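Local coordinates for protein putative NADPH-dependent oxidoreductase (Desulfitobacterium hafniense DCB-2, PDB 3DB2) that probably works as an NADPH-dependent oxidoreductase of the GFO/IDH/MocA type, with a nucleotide-binding Rossmann domain and a second domain built on a mixed beta sheet, at residues K119-H124 and G318-G323; G123-R128 and V300-V305; N156-E161 and T233-P238. All coordinates share one frame; numbering follows the deposited sequence.

Interaction 1: residues K119-H124 and G318-G323; sequences KFLCGH and GETEIG
Strand 120-123, at one edge of the Rossmann sheet, is met at one border by the loop that joins helix 302-316 to helix 324-343, with Thr320 and Ile322 bonding to the backbones of Phe120 and Cys122. Thr320 holds its OG1 between its own backbone N and carbonyl carbon (chi1 71°), and from there the hydroxyl donates to Phe120 O at 2.7 Å, tilted a little from the carbonyl plane. Two residues further on, Cys122 N gives an almost straight bond to Ile322 O (3.2 Å, 173° at the hydrogen). Just ahead of the strand, Lys119, its chain bent at chi2, donates from NZ to Gly318 O in a hydrogen bond modelled very short, 2.5 Å, so its exact length is doubtful. A water lies between Phe120 N and Thr320 N, bound weakly by both.

The other border of the strand pairs in parallel with strand 92-96 through backbone bonds to Ile93 and Val95, so the loop finishes the sheet on the side where this chain supplies no further strand. Apolar contacts fill in between the bonds. Leu121 crosses Thr320 at a slant and sets CD1 3.8 Å from Ile322 CB, while Gly323 lies at the edge of the Phe120 ring, its C 3.7 Å from CE2. The far end of Ile322 reaches past the strand: CD1 stops 3.6 Å from ND1 of His124, whose imidazole is tied back by a bond from ND1 to Cys122 O (2.9 Å), the donor standing above that carbonyl plane. Glu321 turns its carboxylate to Arg127 and Arg133 in salt bridges, and Gly323, the N-cap residue of helix 324-343, accepts at its O from Ser327 OG.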
loop_
_atom_site.group_PDB
_atom_site.type_symbol
_atom_site.label_atom_id
_atom_site.label_comp_id
_atom_site.label_asym_id
_atom_site.label_seq_id
_atom_site.Cartn_x
_atom_site.Cartn_y
_atom_site.Cartn_z
ATOM N N LYS C 119 -5.910 -25.564 27.143
ATOM C CA LYS C 119 -6.324 -24.377 26.466
ATOM C C LYS C 119 -5.078 -23.517 26.193
ATOM O O LYS C 119 -4.149 -23.393 26.995
ATOM C CB LYS C 119 -7.330 -23.546 27.243
ATOM C CG LYS C 119 -8.578 -24.321 27.642
ATOM C CD LYS C 119 -8.979 -25.346 26.590
ATOM C CE LYS C 119 -10.417 -25.796 26.869
ATOM N NZ LYS C 119 -11.019 -26.436 25.666
ATOM N N PHE C 120 -5.091 -22.913 25.023
ATOM C CA PHE C 120 -3.988 -22.087 24.541
ATOM C C PHE C 120 -4.539 -20.889 23.780
ATOM O O PHE C 120 -5.355 -21.152 22.888
ATOM C CB PHE C 120 -3.087 -22.935 23.668
ATOM C CG PHE C 120 -1.986 -22.147 22.974
ATOM C CD1 PHE C 120 -0.784 -21.956 23.645
ATOM C CD2 PHE C 120 -2.132 -21.613 21.702
ATOM C CE1 PHE C 120 0.210 -21.213 23.057
ATOM C CE2 PHE C 120 -1.133 -20.865 21.112
ATOM C CZ PHE C 120 0.044 -20.684 21.797
ATOM N N LEU C 121 -4.033 -19.710 24.089
ATOM C CA LEU C 121 -4.232 -18.502 23.272
ATOM C C LEU C 121 -2.874 -17.842 23.071
ATOM O O LEU C 121 -2.089 -17.615 23.998
ATOM C CB LEU C 121 -5.286 -17.573 23.860
ATOM C CG LEU C 121 -5.623 -16.280 23.119
ATOM C CD1 LEU C 121 -6.281 -16.568 21.780
ATOM C CD2 LEU C 121 -6.536 -15.373 23.946
ATOM N N CYS C 122 -2.564 -17.511 21.813
ATOM C CA CYS C 122 -1.425 -16.641 21.508
ATOM C C CYS C 122 -2.005 -15.263 21.216
ATOM O O CYS C 122 -2.709 -15.080 20.229
ATOM C CB CYS C 122 -0.601 -17.181 20.347
ATOM S SG CYS C 122 0.791 -16.100 19.964
ATOM N N GLY C 123 -1.817 -14.273 22.057
ATOM C CA GLY C 123 -2.472 -13.017 22.068
ATOM C C GLY C 123 -2.062 -12.044 20.989
ATOM O O GLY C 123 -1.167 -11.246 21.182
ATOM N N HIS C 124 -2.779 -12.067 19.866
ATOM C CA HIS C 124 -2.839 -11.025 18.846
ATOM C C HIS C 124 -4.116 -10.213 19.069
ATOM O O HIS C 124 -5.185 -10.612 18.620
ATOM C CB HIS C 124 -2.854 -11.628 17.451
ATOM C CG HIS C 124 -1.828 -12.669 17.185
ATOM N ND1 HIS C 124 -1.786 -13.899 17.785
ATOM C CD2 HIS C 124 -0.784 -12.633 16.337
ATOM C CE1 HIS C 124 -0.766 -14.582 17.328
ATOM N NE2 HIS C 124 -0.140 -13.836 16.442
ATOM N N GLY C 318 -14.690 -25.271 25.116
ATOM C CA GLY C 318 -14.484 -24.659 23.827
ATOM C C GLY C 318 -13.028 -24.307 23.575
ATOM O O GLY C 318 -12.100 -24.650 24.304
ATOM N N GLU C 319 -12.802 -23.591 22.481
ATOM C CA GLU C 319 -11.493 -23.256 21.969
ATOM C C GLU C 319 -11.365 -21.737 21.944
ATOM O O GLU C 319 -12.321 -21.012 21.699
ATOM C CB GLU C 319 -11.265 -23.751 20.547
ATOM N N THR C 320 -10.151 -21.258 22.162
ATOM C CA THR C 320 -9.904 -19.813 22.017
ATOM C C THR C 320 -9.841 -19.429 20.549
ATOM O O THR C 320 -9.876 -20.320 19.682
ATOM C CB THR C 320 -8.581 -19.402 22.667
ATOM O OG1 THR C 320 -7.532 -19.935 21.845
ATOM C CG2 THR C 320 -8.519 -19.941 24.080
ATOM N N GLU C 321 -9.751 -18.127 20.239
ATOM C CA GLU C 321 -9.855 -17.750 18.828
ATOM C C GLU C 321 -8.570 -17.982 18.052
ATOM O O GLU C 321 -8.650 -18.086 16.829
ATOM C CB GLU C 321 -10.269 -16.282 18.680
ATOM C CG GLU C 321 -10.828 -15.972 17.294
ATOM C CD GLU C 321 -11.367 -14.558 17.204
ATOM O OE1 GLU C 321 -11.817 -13.995 18.221
ATOM O OE2 GLU C 321 -11.325 -13.974 16.112
ATOM N N ILE C 322 -7.414 -18.014 18.729
ATOM C CA ILE C 322 -6.146 -18.073 18.052
ATOM C C ILE C 322 -5.240 -19.127 18.689
ATOM O O ILE C 322 -4.470 -18.804 19.604
ATOM C CB ILE C 322 -5.345 -16.755 18.057
ATOM C CG1 ILE C 322 -6.151 -15.491 17.819
ATOM C CG2 ILE C 322 -4.240 -16.886 17.023
ATOM C CD1 ILE C 322 -5.329 -14.216 17.776
ATOM N N GLY C 323 -5.370 -20.332 18.172
ATOM C CA GLY C 323 -4.590 -21.478 18.609
ATOM C C GLY C 323 -3.184 -21.480 18.045
ATOM O O GLY C 323 -2.746 -20.564 17.339
HETATM O O HOH W 1 -7.958 -23.568 23.291
#

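Interaction 2: residues G123-R128 and V300-V305; sequences GHSSRR and VDHLRV
ND1 of His302 and OG of Ser125 share a hydrogen bond of 2.7 Å, in which either could be the donor. The hydroxyl comes in at the edge of the imidazole, near its plane, and Ser125 CB lies in that plane too. Both side chains stand between their own backbone N and carbonyl carbon (chi1 71° for the serine, 63° for the histidine), which brings OG up to the ring edge. The opposite nitrogen, NE2, is bonded to Trp261 O and Thr267 OG1, so the imidazole is held from both sides and its rotation is fixed. Replacing His302 with an alanine is likely to leave Ser125 OG without its mate and open a gap beside Trp261, whose ring meets the imidazole.

Leu303 adds CD2 at 3.4 Å from Ser125 OG and also packs on helix 15-24. Arg128 and Val305 pass one another with their chains running opposite ways, the arginine CD 3.6 Å from Val305 CG2; the guanidinium goes on to a salt bridge with Glu309. At the backbone, Val300 rests CG1 3.3 Å from Arg128 O. Asp301, at the N-cap position of helix 302-316, accepts from Arg304 N at OD1 (3.2 Å), a capping bond. The arrangement joins the 3-10 turn that follows the last Rossmann strand to the capped N-terminal end of a long helix.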
loop_
_atom_site.group_PDB
_atom_site.type_symbol
_atom_site.label_atom_id
_atom_site.label_comp_id
_atom_site.label_asym_id
_atom_site.label_seq_id
_atom_site.Cartn_x
_atom_site.Cartn_y
_atom_site.Cartn_z
ATOM N N GLY C 123 -1.817 -14.273 22.057
ATOM C CA GLY C 123 -2.472 -13.017 22.068
ATOM C C GLY C 123 -2.062 -12.044 20.989
ATOM O O GLY C 123 -1.167 -11.246 21.182
ATOM N N HIS C 124 -2.779 -12.067 19.866
ATOM C CA HIS C 124 -2.839 -11.025 18.846
ATOM C C HIS C 124 -4.116 -10.213 19.069
ATOM O O HIS C 124 -5.185 -10.612 18.620
ATOM C CB HIS C 124 -2.854 -11.628 17.451
ATOM C CG HIS C 124 -1.828 -12.669 17.185
ATOM N ND1 HIS C 124 -1.786 -13.899 17.785
ATOM C CD2 HIS C 124 -0.784 -12.633 16.337
ATOM C CE1 HIS C 124 -0.766 -14.582 17.328
ATOM N NE2 HIS C 124 -0.140 -13.836 16.442
ATOM N N SER C 125 -4.063 -9.097 19.796
ATOM C CA SER C 125 -5.319 -8.540 20.305
ATOM C C SER C 125 -5.943 -7.520 19.382
ATOM O O SER C 125 -7.065 -7.124 19.646
ATOM C CB SER C 125 -5.090 -7.888 21.689
ATOM O OG SER C 125 -4.328 -6.691 21.548
ATOM N N SER C 126 -5.234 -7.083 18.345
ATOM C CA SER C 126 -5.769 -6.109 17.397
ATOM C C SER C 126 -7.088 -6.527 16.765
ATOM O O SER C 126 -7.970 -5.700 16.504
ATOM C CB SER C 126 -4.719 -5.813 16.273
ATOM O OG SER C 126 -5.101 -4.649 15.567
ATOM N N ARG C 127 -7.239 -7.826 16.460
ATOM C CA ARG C 127 -8.432 -8.344 15.829
ATOM C C ARG C 127 -9.640 -8.175 16.760
ATOM O O ARG C 127 -10.758 -8.204 16.264
ATOM C CB ARG C 127 -8.341 -9.815 15.422
ATOM C CG ARG C 127 -8.137 -10.833 16.510
ATOM C CD ARG C 127 -8.546 -12.212 16.065
ATOM N NE ARG C 127 -7.513 -12.877 15.262
ATOM C CZ ARG C 127 -7.775 -14.045 14.663
ATOM N NH1 ARG C 127 -8.965 -14.608 14.779
ATOM N NH2 ARG C 127 -6.883 -14.696 13.925
ATOM N N ARG C 128 -9.379 -7.980 18.042
ATOM C CA ARG C 128 -10.434 -7.824 19.029
ATOM C C ARG C 128 -10.983 -6.404 19.108
ATOM O O ARG C 128 -12.072 -6.187 19.670
ATOM C CB ARG C 128 -9.930 -8.223 20.418
ATOM C CG ARG C 128 -9.119 -9.495 20.482
ATOM C CD ARG C 128 -9.462 -10.324 21.687
ATOM N NE ARG C 128 -9.018 -11.691 21.459
ATOM C CZ ARG C 128 -9.657 -12.835 21.451
ATOM N NH1 ARG C 128 -10.943 -12.900 21.678
ATOM N NH2 ARG C 128 -8.981 -13.953 21.210
ATOM N N VAL C 300 -13.858 -1.973 22.581
ATOM C CA VAL C 300 -13.573 -3.255 23.186
ATOM C C VAL C 300 -12.194 -3.155 23.825
ATOM O O VAL C 300 -11.260 -2.714 23.123
ATOM C CB VAL C 300 -13.547 -4.394 22.142
ATOM C CG1 VAL C 300 -13.234 -5.739 22.766
ATOM C CG2 VAL C 300 -14.865 -4.432 21.398
ATOM N N ASP C 301 -12.123 -3.550 25.081
ATOM C CA ASP C 301 -10.892 -3.625 25.867
ATOM C C ASP C 301 -10.091 -4.840 25.370
ATOM O O ASP C 301 -10.191 -5.935 25.920
ATOM C CB ASP C 301 -11.155 -3.730 27.366
ATOM C CG ASP C 301 -9.887 -3.521 28.181
ATOM O OD1 ASP C 301 -8.809 -3.853 27.652
ATOM O OD2 ASP C 301 -9.937 -3.010 29.326
ATOM N N HIS C 302 -9.327 -4.606 24.312
ATOM C CA HIS C 302 -8.678 -5.684 23.545
ATOM C C HIS C 302 -7.784 -6.551 24.408
ATOM O O HIS C 302 -7.719 -7.772 24.235
ATOM C CB HIS C 302 -7.955 -5.062 22.368
ATOM C CG HIS C 302 -6.832 -4.109 22.581
ATOM N ND1 HIS C 302 -5.497 -4.469 22.492
ATOM C CD2 HIS C 302 -6.829 -2.792 22.890
ATOM C CE1 HIS C 302 -4.741 -3.416 22.724
ATOM N NE2 HIS C 302 -5.527 -2.375 22.975
ATOM N N LEU C 303 -7.088 -5.944 25.380
ATOM C CA LEU C 303 -6.139 -6.757 26.163
ATOM C C LEU C 303 -6.894 -7.530 27.232
ATOM O O LEU C 303 -6.646 -8.696 27.533
ATOM C CB LEU C 303 -5.061 -5.853 26.780
ATOM C CG LEU C 303 -4.226 -5.026 25.815
ATOM C CD1 LEU C 303 -3.185 -4.225 26.586
ATOM C CD2 LEU C 303 -3.569 -5.930 24.786
ATOM N N ARG C 304 -7.889 -6.892 27.851
ATOM C CA ARG C 304 -8.691 -7.568 28.862
ATOM C C ARG C 304 -9.497 -8.725 28.300
ATOM O O ARG C 304 -9.500 -9.827 28.846
ATOM C CB ARG C 304 -9.660 -6.568 29.502
ATOM C CG ARG C 304 -10.654 -7.196 30.457
ATOM C CD ARG C 304 -11.413 -6.112 31.217
ATOM N NE ARG C 304 -12.493 -6.682 32.019
ATOM C CZ ARG C 304 -13.360 -5.985 32.738
ATOM N NH1 ARG C 304 -13.339 -4.669 32.795
ATOM N NH2 ARG C 304 -14.300 -6.619 33.427
ATOM N N VAL C 305 -10.188 -8.487 27.179
ATOM C CA VAL C 305 -11.061 -9.533 26.643
ATOM C C VAL C 305 -10.257 -10.734 26.163
ATOM O O VAL C 305 -10.797 -11.848 26.216
ATOM C CB VAL C 305 -11.990 -9.068 25.514
ATOM C CG1 VAL C 305 -12.929 -7.997 26.031
ATOM C CG2 VAL C 305 -11.185 -8.592 24.301
#

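Interaction 3: residues N156-E161 and T233-P238; sequences NERGLE and TNWACP
Trp235 lies against Asn156 and Arg158, which treat its indole in different ways. The Asn156 amide runs alongside the indole in the same direction, nearly parallel to it, the planes 7° apart; its OD1 sits 3.0 Å from Trp235 CD1. Arg158 instead covers one face: CB makes a CH-pi contact 3.6 Å from the centroid of the five-membered ring, and CG follows, offset toward the rim. Bends at chi2 and chi3 then turn the guanidinium almost perpendicular to the indole (87°). One water draws these polar ends together, accepting from Asn156 ND2 and Arg158 NH2 and weakly from Trp235 NE1.

Asn156 CG stands between its backbone N and carbonyl carbon (chi1 70°), and OD1 can thereby accept from Arg158 N at 3.0 Å. Asn156 N donates to Asn234 O (3.1 Å), and Gly159 N bonds weakly to Trp235 O, an approach so close that it leaves little room for a CB. Further along, Leu160 rests CD2 on Ala236 CB at 4.0 Å. Asn234 ND2 and Pro238 O bond to Ser148 and Asn251 of the second subunit, placing the contact at the interface with that subunit. Asn234 OD1 also takes the bond from Ala236 N (2.8 Å), so Asx turns at Asn156 and Asn234 mark where neighbouring parallel strands 147-155 and 228-234 of the C-terminal domain's mixed sheet give way to loops.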
loop_
_atom_site.group_PDB
_atom_site.type_symbol
_atom_site.label_atom_id
_atom_site.label_comp_id
_atom_site.label_asym_id
_atom_site.label_seq_id
_atom_site.Cartn_x
_atom_site.Cartn_y
_atom_site.Cartn_z
ATOM N N ASN C 156 6.783 2.859 12.691
ATOM C CA ASN C 156 7.212 3.814 13.717
ATOM C C ASN C 156 8.698 4.083 13.496
ATOM O O ASN C 156 9.339 3.551 12.582
ATOM C CB ASN C 156 6.849 3.308 15.096
ATOM C CG ASN C 156 7.657 2.122 15.562
ATOM O OD1 ASN C 156 8.795 1.868 15.196
ATOM N ND2 ASN C 156 6.975 1.388 16.426
ATOM N N GLU C 157 9.264 4.956 14.320
ATOM C CA GLU C 157 10.611 5.453 14.043
ATOM C C GLU C 157 11.654 4.681 14.822
ATOM O O GLU C 157 12.796 5.153 14.971
ATOM C CB GLU C 157 10.558 6.944 14.398
ATOM C CG GLU C 157 10.547 7.117 15.894
ATOM C CD GLU C 157 9.196 7.189 16.571
ATOM O OE1 GLU C 157 8.183 6.672 16.050
ATOM O OE2 GLU C 157 9.167 7.791 17.676
ATOM N N ARG C 158 11.317 3.482 15.292
ATOM C CA ARG C 158 12.255 2.730 16.134
ATOM C C ARG C 158 13.659 2.561 15.563
ATOM O O ARG C 158 14.679 2.646 16.284
ATOM C CB ARG C 158 11.673 1.337 16.424
ATOM C CG ARG C 158 12.696 0.426 17.084
ATOM C CD ARG C 158 12.481 0.423 18.584
ATOM N NE ARG C 158 11.122 0.082 18.962
ATOM C CZ ARG C 158 10.559 0.377 20.126
ATOM N NH1 ARG C 158 11.221 1.026 21.075
ATOM N NH2 ARG C 158 9.311 0.014 20.354
ATOM N N GLY C 159 13.750 2.306 14.257
ATOM C CA GLY C 159 15.025 1.996 13.627
ATOM C C GLY C 159 16.022 3.144 13.626
ATOM O O GLY C 159 17.237 2.943 13.579
ATOM N N LEU C 160 15.509 4.353 13.675
ATOM C CA LEU C 160 16.246 5.593 13.521
ATOM C C LEU C 160 17.153 5.803 14.750
ATOM O O LEU C 160 18.180 6.456 14.597
ATOM C CB LEU C 160 15.297 6.768 13.354
ATOM C CG LEU C 160 14.386 6.793 12.122
ATOM C CD1 LEU C 160 13.630 8.113 12.038
ATOM C CD2 LEU C 160 15.201 6.535 10.863
ATOM N N GLU C 161 16.709 5.261 15.870
ATOM C CA GLU C 161 17.380 5.472 17.154
ATOM C C GLU C 161 18.140 4.234 17.621
ATOM O O GLU C 161 19.036 4.345 18.467
ATOM C CB GLU C 161 16.366 5.857 18.236
ATOM C CG GLU C 161 16.557 5.085 19.527
ATOM C CD GLU C 161 16.631 5.933 20.780
ATOM O OE1 GLU C 161 16.169 7.097 20.760
ATOM O OE2 GLU C 161 17.153 5.449 21.812
ATOM N N THR C 233 5.840 -2.415 6.445
ATOM C CA THR C 233 6.355 -2.378 7.824
ATOM C C THR C 233 7.626 -1.535 7.786
ATOM O O THR C 233 8.492 -1.758 6.937
ATOM C CB THR C 233 6.635 -3.760 8.420
ATOM O OG1 THR C 233 7.372 -4.569 7.499
ATOM C CG2 THR C 233 5.324 -4.473 8.726
ATOM N N ASN C 234 7.748 -0.527 8.627
ATOM C CA ASN C 234 8.784 0.476 8.443
ATOM C C ASN C 234 9.243 0.961 9.810
ATOM O O ASN C 234 8.359 1.252 10.625
ATOM C CB ASN C 234 8.124 1.548 7.562
ATOM C CG ASN C 234 9.117 2.550 7.020
ATOM O OD1 ASN C 234 9.945 2.963 7.824
ATOM N ND2 ASN C 234 9.001 2.902 5.734
ATOM N N TRP C 235 10.544 1.012 10.035
ATOM C CA TRP C 235 11.076 1.452 11.337
ATOM C C TRP C 235 11.784 2.788 11.199
ATOM O O TRP C 235 12.613 3.147 12.020
ATOM C CB TRP C 235 12.000 0.379 11.941
ATOM C CG TRP C 235 11.390 -0.469 13.017
ATOM C CD1 TRP C 235 10.210 -0.286 13.694
ATOM C CD2 TRP C 235 11.947 -1.680 13.568
ATOM N NE1 TRP C 235 10.005 -1.271 14.589
ATOM C CE2 TRP C 235 11.056 -2.156 14.551
ATOM C CE3 TRP C 235 13.105 -2.434 13.354
ATOM C CZ2 TRP C 235 11.253 -3.310 15.306
ATOM C CZ3 TRP C 235 13.292 -3.577 14.107
ATOM C CH2 TRP C 235 12.390 -4.025 15.072
ATOM N N ALA C 236 11.472 3.503 10.121
ATOM C CA ALA C 236 12.203 4.698 9.709
ATOM C C ALA C 236 11.322 5.910 9.491
ATOM O O ALA C 236 11.733 6.793 8.724
ATOM C CB ALA C 236 12.955 4.341 8.419
ATOM N N CYS C 237 10.134 5.931 10.122
ATOM C CA CYS C 237 9.234 7.064 9.976
ATOM C C CYS C 237 8.257 7.230 11.125
ATOM O O CYS C 237 8.053 6.362 11.961
ATOM C CB CYS C 237 8.467 6.924 8.636
ATOM S SG CYS C 237 7.434 5.424 8.602
ATOM N N PRO C 238 7.607 8.386 11.237
ATOM C CA PRO C 238 6.588 8.536 12.276
ATOM C C PRO C 238 5.500 7.464 12.227
ATOM O O PRO C 238 5.230 6.893 11.160
ATOM C CB PRO C 238 5.989 9.897 11.984
ATOM C CG PRO C 238 7.136 10.645 11.374
ATOM C CD PRO C 238 7.802 9.629 10.463
HETATM O O HOH W 2 8.568 -1.235 17.614
#

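How the interactions relate
Interactions 1 and 2 start from the same piece of chain, sharing Gly123 and His124, and their centres are 12 Å apart. Their later segments flank helix 302-316: 300-305 leads into it and 318-323 follows it, so this helix is anchored at both ends near the last Rossmann strand. They also touch directly, through Glu321 and Arg127. Interaction 3 is nested along the chain inside both loops but lies apart, its centre 30 Å from interaction 1 and 24 Å from interaction 2, in the mixed-sheet domain beside the second subunit. The chain thus comes back to the Rossmann domain after most of the mixed sheet, whose short edge strand 347-348 follows later.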